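Terminase, large subunit (Enterobacteria phage P22, PDB 4DKW) cuts the viral genome to initiate and end packaging through this nuclease domain, while its ATPase region powers DNA translocation into empty capsids. Local coordinates at residues R6-Q18 with I129-K142. Sequence-based numbering, arbitrary orientation.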
ATOM      1  N   ARG A   6     -17.122  -9.677  -6.354  1.00 36.37           N
ATOM      2  CA  ARG A   6     -16.144  -8.878  -5.633  1.00 33.42           C
ATOM      3  C   ARG A   6     -15.128  -9.739  -4.903  1.00 37.30           C
ATOM      4  O   ARG A   6     -15.447 -10.832  -4.424  1.00 39.23           O
ATOM      5  CB  ARG A   6     -16.827  -7.925  -4.661  1.00 33.46           C
ATOM      6  CG  ARG A   6     -17.382  -6.695  -5.340  1.00 42.89           C
ATOM      7  CD  ARG A   6     -18.010  -5.766  -4.325  1.00 53.28           C
ATOM      8  NE  ARG A   6     -17.147  -5.638  -3.155  1.00 56.86           N
ATOM      9  CZ  ARG A   6     -17.422  -4.879  -2.098  1.00 56.03           C
ATOM     10  NH1 ARG A   6     -18.544  -4.168  -2.053  1.00 63.83           N
ATOM     11  NH2 ARG A   6     -16.572  -4.830  -1.084  1.00 44.17           N
ATOM     12  N   ILE A   7     -13.898  -9.233  -4.836  1.00 32.73           N
ATOM     13  CA  ILE A   7     -12.791  -9.937  -4.221  1.00 30.71           C
ATOM     14  C   ILE A   7     -12.907  -9.895  -2.699  1.00 32.14           C
ATOM     15  O   ILE A   7     -12.726 -10.913  -2.031  1.00 35.40           O
ATOM     16  CB  ILE A   7     -11.439  -9.367  -4.719  1.00 30.06           C
ATOM     17  CG1 ILE A   7     -11.144  -9.908  -6.122  1.00 30.69           C
ATOM     18  CG2 ILE A   7     -10.324  -9.728  -3.775  1.00 29.17           C
ATOM     19  CD1 ILE A   7      -9.991  -9.245  -6.837  1.00 30.44           C
ATOM     20  N   PHE A   8     -13.226  -8.722  -2.158  1.00 31.86           N
ATOM     21  CA  PHE A   8     -13.440  -8.563  -0.718  1.00 30.62           C
ATOM     22  C   PHE A   8     -14.940  -8.430  -0.416  1.00 35.98           C
ATOM     23  O   PHE A   8     -15.497  -7.331  -0.424  1.00 37.95           O
ATOM     24  CB  PHE A   8     -12.671  -7.346  -0.175  1.00 28.78           C
ATOM     25  CG  PHE A   8     -11.171  -7.416  -0.387  1.00 28.67           C
ATOM     26  CD1 PHE A   8     -10.402  -8.375   0.267  1.00 27.50           C
ATOM     27  CD2 PHE A   8     -10.529  -6.507  -1.219  1.00 27.72           C
ATOM     28  CE1 PHE A   8      -9.033  -8.442   0.077  1.00 26.89           C
ATOM     29  CE2 PHE A   8      -9.157  -6.564  -1.404  1.00 27.12           C
ATOM     30  CZ  PHE A   8      -8.411  -7.536  -0.758  1.00 26.71           C
ATOM     31  N   GLN A   9     -15.603  -9.554  -0.168  1.00 36.47           N
ATOM     32  CA  GLN A   9     -17.021  -9.518   0.171  1.00 41.88           C
ATOM     33  C   GLN A   9     -17.213  -9.332   1.671  1.00 46.54           C
ATOM     34  O   GLN A   9     -17.704 -10.216   2.378  1.00 47.36           O
ATOM     35  CB  GLN A   9     -17.745 -10.760  -0.340  1.00 45.79           C
ATOM     36  CG  GLN A   9     -18.038 -10.685  -1.823  1.00 57.54           C
ATOM     37  CD  GLN A   9     -18.806 -11.877  -2.334  1.00 66.99           C
ATOM     38  OE1 GLN A   9     -18.903 -12.898  -1.658  1.00 69.91           O
ATOM     39  NE2 GLN A   9     -19.356 -11.757  -3.539  1.00 73.85           N
ATOM     40  N   ILE A  10     -16.817  -8.151   2.129  1.00 43.58           N
ATOM     41  CA  ILE A  10     -16.763  -7.813   3.534  1.00 42.03           C
ATOM     42  C   ILE A  10     -17.378  -6.426   3.658  1.00 44.86           C
ATOM     43  O   ILE A  10     -17.086  -5.544   2.852  1.00 45.54           O
ATOM     44  CB  ILE A  10     -15.292  -7.834   4.031  1.00 31.12           C
ATOM     45  CG1 ILE A  10     -14.684  -9.223   3.803  1.00 29.97           C
ATOM     46  CG2 ILE A  10     -15.200  -7.448   5.491  1.00 33.65           C
ATOM     47  CD1 ILE A  10     -13.240  -9.339   4.160  1.00 28.87           C
ATOM     48  N   PRO A  11     -18.268  -6.236   4.641  1.00 44.99           N
ATOM     49  CA  PRO A  11     -18.837  -4.904   4.882  1.00 46.11           C
ATOM     50  C   PRO A  11     -17.741  -3.887   5.204  1.00 39.50           C
ATOM     51  O   PRO A  11     -16.965  -4.128   6.129  1.00 44.05           O
ATOM     52  CB  PRO A  11     -19.731  -5.124   6.111  1.00 48.06           C
ATOM     53  CG  PRO A  11     -20.038  -6.589   6.098  1.00 43.88           C
ATOM     54  CD  PRO A  11     -18.826  -7.257   5.544  1.00 40.54           C
ATOM     55  N   GLU A  12     -17.684  -2.787   4.452  1.00 32.95           N
ATOM     56  CA  GLU A  12     -16.714  -1.705   4.685  1.00 32.11           C
ATOM     57  C   GLU A  12     -16.600  -1.269   6.133  1.00 31.72           C
ATOM     58  O   GLU A  12     -15.519  -0.959   6.620  1.00 29.57           O
ATOM     59  CB  GLU A  12     -17.121  -0.466   3.914  1.00 34.68           C
ATOM     60  CG  GLU A  12     -17.016  -0.602   2.453  1.00 38.16           C
ATOM     61  CD  GLU A  12     -17.484   0.649   1.772  1.00 40.91           C
ATOM     62  OE1 GLU A  12     -18.061   0.517   0.682  1.00 50.48           O
ATOM     63  OE2 GLU A  12     -17.282   1.759   2.324  1.00 35.55           O
ATOM     64  N   GLU A  13     -17.734  -1.227   6.813  1.00 35.82           N
ATOM     65  CA  GLU A  13     -17.776  -0.724   8.168  1.00 34.91           C
ATOM     66  C   GLU A  13     -17.046  -1.628   9.151  1.00 36.65           C
ATOM     67  O   GLU A  13     -16.583  -1.157  10.191  1.00 38.75           O
ATOM     68  CB  GLU A  13     -19.233  -0.458   8.590  1.00 34.38           C
ATOM     69  CG  GLU A  13     -19.420   0.863   9.414  1.00 51.97           C
ATOM     70  CD  GLU A  13     -19.104   2.141   8.600  1.00 60.97           C
ATOM     71  OE1 GLU A  13     -18.343   2.095   7.607  1.00 74.53           O
ATOM     72  OE2 GLU A  13     -19.599   3.215   8.984  1.00 64.01           O
ATOM     73  N   THR A  14     -16.914  -2.910   8.807  1.00 31.01           N
ATOM     74  CA  THR A  14     -16.155  -3.833   9.647  1.00 38.76           C
ATOM     75  C   THR A  14     -14.647  -3.559   9.609  1.00 36.71           C
ATOM     76  O   THR A  14     -13.941  -3.843  10.574  1.00 42.47           O
ATOM     77  CB  THR A  14     -16.445  -5.315   9.303  1.00 41.75           C
ATOM     78  OG1 THR A  14     -15.958  -5.617   7.996  1.00 48.15           O
ATOM     79  CG2 THR A  14     -17.933  -5.589   9.347  1.00 38.72           C
ATOM     80  N   ILE A  15     -14.154  -2.977   8.519  1.00 34.70           N
ATOM     81  CA  ILE A  15     -12.721  -2.672   8.435  1.00 27.12           C
ATOM     82  C   ILE A  15     -12.373  -1.187   8.632  1.00 26.77           C
ATOM     83  O   ILE A  15     -11.201  -0.823   8.697  1.00 34.80           O
ATOM     84  CB  ILE A  15     -12.070  -3.248   7.142  1.00 28.46           C
ATOM     85  CG1 ILE A  15     -12.457  -2.455   5.896  1.00 37.18           C
ATOM     86  CG2 ILE A  15     -12.455  -4.715   6.938  1.00 27.16           C
ATOM     87  CD1 ILE A  15     -11.848  -3.030   4.633  1.00 34.04           C
ATOM     88  N   LYS A  16     -13.391  -0.343   8.751  1.00 27.61           N
ATOM     89  CA  LYS A  16     -13.201   1.099   8.910  1.00 27.84           C
ATOM     90  C   LYS A  16     -12.968   1.417  10.397  1.00 30.06           C
ATOM     91  O   LYS A  16     -13.546   0.769  11.258  1.00 32.87           O
ATOM     92  CB  LYS A  16     -14.432   1.827   8.329  1.00 28.70           C
ATOM     93  CG  LYS A  16     -14.280   3.325   8.066  1.00 42.43           C
ATOM     94  CD  LYS A  16     -15.506   3.918   7.338  1.00 37.88           C
ATOM     95  CE  LYS A  16     -15.679   3.338   5.927  1.00 43.11           C
ATOM     96  NZ  LYS A  16     -16.679   4.073   5.096  1.00 42.12           N
ATOM     97  N   CYS A  17     -12.100   2.382  10.705  1.00 26.69           N
ATOM     98  CA  CYS A  17     -11.921   2.818  12.095  1.00 26.66           C
ATOM     99  C   CYS A  17     -11.705   4.322  12.182  1.00 26.66           C
ATOM    100  O   CYS A  17     -11.330   4.943  11.193  1.00 26.42           O
ATOM    101  CB  CYS A  17     -10.758   2.070  12.773  1.00 25.72           C
ATOM    102  SG  CYS A  17      -9.091   2.550  12.254  1.00 31.21           S
ATOM    103  N   GLN A  18     -11.944   4.896  13.365  1.00 30.87           N
ATOM    104  CA  GLN A  18     -11.609   6.298  13.646  1.00 27.78           C
ATOM    105  C   GLN A  18     -10.102   6.496  13.724  1.00 26.23           C
ATOM    106  O   GLN A  18      -9.410   5.681  14.330  1.00 27.34           O
ATOM    107  CB  GLN A  18     -12.222   6.753  14.972  1.00 27.84           C
ATOM    108  CG  GLN A  18     -13.726   6.735  14.997  1.00 29.30           C
ATOM    109  CD  GLN A  18     -14.335   7.826  14.140  1.00 30.22           C
ATOM    110  OE1 GLN A  18     -13.713   8.855  13.884  1.00 34.70           O
ATOM    111  NE2 GLN A  18     -15.561   7.610  13.702  1.00 31.28           N
ATOM    112  N   ILE A 129      -3.650 -11.048  -1.426  1.00 25.91           N
ATOM    113  CA  ILE A 129      -5.081 -10.825  -1.295  1.00 24.46           C
ATOM    114  C   ILE A 129      -5.698 -11.779  -0.285  1.00 24.72           C
ATOM    115  O   ILE A 129      -6.537 -11.378   0.527  1.00 27.40           O
ATOM    116  CB  ILE A 129      -5.791 -10.958  -2.658  1.00 27.27           C
ATOM    117  CG1 ILE A 129      -5.503  -9.721  -3.503  1.00 29.06           C
ATOM    118  CG2 ILE A 129      -7.288 -11.139  -2.486  1.00 25.67           C
ATOM    119  CD1 ILE A 129      -5.998  -9.846  -4.903  1.00 34.59           C
ATOM    120  N   SER A 130      -5.272 -13.039  -0.325  1.00 24.32           N
ATOM    121  CA  SER A 130      -5.778 -14.039   0.618  1.00 24.61           C
ATOM    122  C   SER A 130      -5.426 -13.670   2.052  1.00 25.10           C
ATOM    123  O   SER A 130      -6.268 -13.762   2.959  1.00 28.29           O
ATOM    124  CB  SER A 130      -5.228 -15.435   0.307  1.00 21.78           C
ATOM    125  OG  SER A 130      -5.893 -15.976  -0.813  1.00 36.85           O
ATOM    126  N   GLU A 131      -4.180 -13.255   2.258  1.00 21.83           N
ATOM    127  CA  GLU A 131      -3.717 -12.913   3.593  1.00 19.84           C
ATOM    128  C   GLU A 131      -4.418 -11.671   4.099  1.00 23.70           C
ATOM    129  O   GLU A 131      -4.867 -11.635   5.243  1.00 23.12           O
ATOM    130  CB  GLU A 131      -2.201 -12.737   3.611  1.00 21.65           C
ATOM    131  CG  GLU A 131      -1.458 -14.055   3.378  1.00 26.51           C
ATOM    132  CD  GLU A 131       0.027 -13.985   3.744  1.00 30.77           C
ATOM    133  OE1 GLU A 131       0.470 -12.959   4.308  1.00 28.98           O
ATOM    134  OE2 GLU A 131       0.749 -14.969   3.472  1.00 38.56           O
ATOM    135  N   LEU A 132      -4.548 -10.666   3.233  1.00 23.74           N
ATOM    136  CA  LEU A 132      -5.276  -9.451   3.600  1.00 20.15           C
ATOM    137  C   LEU A 132      -6.748  -9.714   3.938  1.00 22.08           C
ATOM    138  O   LEU A 132      -7.280  -9.102   4.854  1.00 25.22           O
ATOM    139  CB  LEU A 132      -5.157  -8.386   2.511  1.00 19.75           C
ATOM    140  CG  LEU A 132      -3.781  -7.730   2.368  1.00 21.94           C
ATOM    141  CD1 LEU A 132      -3.762  -6.789   1.166  1.00 22.34           C
ATOM    142  CD2 LEU A 132      -3.419  -6.980   3.645  1.00 17.93           C
ATOM    143  N   ARG A 133      -7.405 -10.612   3.205  1.00 26.54           N
ATOM    144  CA  ARG A 133      -8.808 -10.916   3.485  1.00 19.99           C
ATOM    145  C   ARG A 133      -8.964 -11.608   4.832  1.00 23.83           C
ATOM    146  O   ARG A 133      -9.916 -11.334   5.562  1.00 25.29           O
ATOM    147  CB  ARG A 133      -9.446 -11.791   2.397  1.00 28.12           C
ATOM    148  CG  ARG A 133     -10.941 -12.061   2.683  1.00 29.22           C
ATOM    149  CD  ARG A 133     -11.536 -13.206   1.864  1.00 30.95           C
ATOM    150  NE  ARG A 133     -11.604 -12.900   0.438  1.00 31.79           N
ATOM    151  CZ  ARG A 133     -10.750 -13.382  -0.459  1.00 39.19           C
ATOM    152  NH1 ARG A 133      -9.767 -14.197  -0.064  1.00 26.25           N
ATOM    153  NH2 ARG A 133     -10.879 -13.053  -1.745  1.00 38.09           N
ATOM    154  N   ASP A 134      -8.041 -12.517   5.147  1.00 18.11           N
ATOM    155  CA  ASP A 134      -8.044 -13.196   6.443  1.00 24.64           C
ATOM    156  C   ASP A 134      -7.954 -12.177   7.557  1.00 22.23           C
ATOM    157  O   ASP A 134      -8.706 -12.247   8.520  1.00 27.38           O
ATOM    158  CB  ASP A 134      -6.875 -14.178   6.574  1.00 24.19           C
ATOM    159  CG  ASP A 134      -7.039 -15.403   5.708  1.00 34.13           C
ATOM    160  OD1 ASP A 134      -8.160 -15.652   5.211  1.00 37.50           O
ATOM    161  OD2 ASP A 134      -6.036 -16.127   5.541  1.00 41.23           O
ATOM    162  N   LEU A 135      -7.032 -11.228   7.414  1.00 26.44           N
ATOM    163  CA  LEU A 135      -6.831 -10.181   8.419  1.00 16.81           C
ATOM    164  C   LEU A 135      -8.094  -9.356   8.592  1.00 21.37           C
ATOM    165  O   LEU A 135      -8.486  -9.051   9.713  1.00 27.59           O
ATOM    166  CB  LEU A 135      -5.647  -9.279   8.063  1.00 16.43           C
ATOM    167  CG  LEU A 135      -4.257  -9.932   8.024  1.00 22.84           C
ATOM    168  CD1 LEU A 135      -3.214  -8.963   7.467  1.00 19.10           C
ATOM    169  CD2 LEU A 135      -3.869 -10.381   9.417  1.00 22.49           C
ATOM    170  N   MET A 136      -8.730  -8.999   7.481  1.00 21.75           N
ATOM    171  CA  MET A 136      -9.998  -8.264   7.525  1.00 24.46           C
ATOM    172  C   MET A 136     -11.063  -9.017   8.302  1.00 23.63           C
ATOM    173  O   MET A 136     -11.743  -8.435   9.149  1.00 27.40           O
ATOM    174  CB  MET A 136     -10.521  -7.976   6.114  1.00 22.81           C
ATOM    175  CG  MET A 136      -9.639  -7.043   5.316  1.00 18.85           C
ATOM    176  SD  MET A 136     -10.247  -6.913   3.646  1.00 26.23           S
ATOM    177  CE  MET A 136      -8.987  -5.860   2.917  1.00 22.25           C
ATOM    178  N   LEU A 137     -11.199 -10.307   8.007  1.00 26.59           N
ATOM    179  CA  LEU A 137     -12.222 -11.156   8.615  1.00 25.47           C
ATOM    180  C   LEU A 137     -11.972 -11.364  10.108  1.00 25.28           C
ATOM    181  O   LEU A 137     -12.906 -11.445  10.902  1.00 26.81           O
ATOM    182  CB  LEU A 137     -12.278 -12.502   7.878  1.00 23.12           C
ATOM    183  CG  LEU A 137     -12.829 -12.429   6.458  1.00 26.16           C
ATOM    184  CD1 LEU A 137     -12.624 -13.761   5.758  1.00 32.65           C
ATOM    185  CD2 LEU A 137     -14.304 -12.012   6.482  1.00 23.68           C
ATOM    186  N   GLU A 138     -10.703 -11.436  10.483  1.00 27.05           N
ATOM    187  CA  GLU A 138     -10.322 -11.640  11.883  1.00 27.84           C
ATOM    188  C   GLU A 138     -10.333 -10.343  12.683  1.00 25.84           C
ATOM    189  O   GLU A 138     -10.052 -10.342  13.877  1.00 31.26           O
ATOM    190  CB  GLU A 138      -8.931 -12.283  11.961  1.00 22.45           C
ATOM    191  CG  GLU A 138      -8.867 -13.645  11.293  1.00 26.88           C
ATOM    192  CD  GLU A 138      -7.489 -14.273  11.351  1.00 33.22           C
ATOM    193  OE1 GLU A 138      -6.688 -13.869  12.218  1.00 36.37           O
ATOM    194  OE2 GLU A 138      -7.213 -15.195  10.548  1.00 37.53           O
ATOM    195  N   GLY A 139     -10.643  -9.234  12.022  1.00 24.40           N
ATOM    196  CA  GLY A 139     -10.650  -7.937  12.681  1.00 21.26           C
ATOM    197  C   GLY A 139      -9.252  -7.345  12.879  1.00 25.33           C
ATOM    198  O   GLY A 139      -9.039  -6.485  13.747  1.00 24.28           O
ATOM    199  N   ARG A 140      -8.296  -7.783  12.064  1.00 24.62           N
ATOM    200  CA  ARG A 140      -6.901  -7.372  12.236  1.00 21.00           C
ATOM    201  C   ARG A 140      -6.362  -6.515  11.105  1.00 22.87           C
ATOM    202  O   ARG A 140      -5.149  -6.340  10.984  1.00 20.41           O
ATOM    203  CB  ARG A 140      -6.012  -8.595  12.463  1.00 15.67           C
ATOM    204  CG  ARG A 140      -6.430  -9.373  13.714  1.00 23.39           C
ATOM    205  CD  ARG A 140      -5.331 -10.284  14.258  1.00 26.67           C
ATOM    206  NE  ARG A 140      -5.104 -11.454  13.414  1.00 30.63           N
ATOM    207  CZ  ARG A 140      -3.986 -11.679  12.727  1.00 28.99           C
ATOM    208  NH1 ARG A 140      -2.988 -10.815  12.788  1.00 23.98           N
ATOM    209  NH2 ARG A 140      -3.861 -12.779  11.990  1.00 24.42           N
ATOM    210  N   PHE A 141      -7.266  -5.986  10.282  1.00 22.71           N
ATOM    211  CA  PHE A 141      -6.899  -5.027   9.251  1.00 21.40           C
ATOM    212  C   PHE A 141      -7.938  -3.935   9.272  1.00 22.37           C
ATOM    213  O   PHE A 141      -9.106  -4.187   8.996  1.00 24.74           O
ATOM    214  CB  PHE A 141      -6.808  -5.666   7.848  1.00 21.58           C
ATOM    215  CG  PHE A 141      -6.413  -4.694   6.775  1.00 24.38           C
ATOM    216  CD1 PHE A 141      -5.072  -4.425   6.526  1.00 25.35           C
ATOM    217  CD2 PHE A 141      -7.379  -4.015   6.035  1.00 26.55           C
ATOM    218  CE1 PHE A 141      -4.701  -3.504   5.547  1.00 25.17           C
ATOM    219  CE2 PHE A 141      -7.016  -3.098   5.054  1.00 26.82           C
ATOM    220  CZ  PHE A 141      -5.671  -2.842   4.816  1.00 23.98           C
ATOM    221  N   LYS A 142      -7.498  -2.726   9.609  1.00 22.86           N
ATOM    222  CA  LYS A 142      -8.375  -1.569   9.698  1.00 20.92           C
ATOM    223  C   LYS A 142      -7.902  -0.464   8.753  1.00 20.47           C
ATOM    224  O   LYS A 142      -6.694  -0.334   8.486  1.00 20.38           O
ATOM    225  CB  LYS A 142      -8.410  -1.041  11.140  1.00 23.99           C
ATOM    226  CG  LYS A 142      -8.788  -2.068  12.187  1.00 22.95           C
ATOM    227  CD  LYS A 142     -10.249  -2.459  12.054  1.00 30.65           C
ATOM    228  CE  LYS A 142     -10.628  -3.541  13.053  1.00 36.65           C
ATOM    229  NZ  LYS A 142     -11.852  -4.255  12.600  1.00 30.50           N
TER
HETATM  230  O   HOH W   1     -14.515  -7.771   8.432  1.00 37.74           O
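The methyl CE of Met-136 lies over one face of the Phe-8 ring, 3.9 Å from the ring centroid and 14° off the ring normal, while CG2 of Ile-7 lies over the centre of the opposite face. An extended Met-136 side chain, running across the ring at about a right angle, delivers that methyl in a CH-pi contact, with SD set obliquely, beside CD1, in a Met-aromatic contact. Along the ring edge, CE1 meets CB of Arg-133 and the carbonyl oxygen of Ile-129. The next bump is CD1 of Ile-10, which fits into a hollow between CB of Met-136 (3.6 Å), CG of Arg-133 and CD2 of Leu-137. CG2 of Ile-15 adds a second bump against CB of Met-136, at 3.9 Å. In this RNase H-like nuclease domain, segment 6-18 thus runs alongside helix 125-137, from Ile-129 to Leu-137; it then joins the central sheet as strand 16-17, parallel to strand 141-144. Gly-139, in a Schellman motif, ends the helix and turns the chain into that strand. Polar contacts fasten the edges of the apolar seam. Arg-133, its CG anti to the backbone N (chi1 -178°) and its chain bent at chi3, brings its guanidinium edge-on to the carbonyl of Ile-7; NH2 of Arg-133 donates to O of Ile-7 at 2.8 Å, and NE adds a weak bond to the same oxygen. At the other end, Lys-142 bends at chi2 (-69°) past the carbonyl of Ile-15, and its NZ meets O of Thr-14 at 2.9 Å, nearly in line with the C=O bond. At the root of this side chain, CB of Lys-142 touches SG of Cys-17 at 3.8 Å. Between these two grips, a water donates to both OG1 of Thr-14 and the carbonyl oxygen of Met-136, linking the short 12-15 turn to the last turn of the helix.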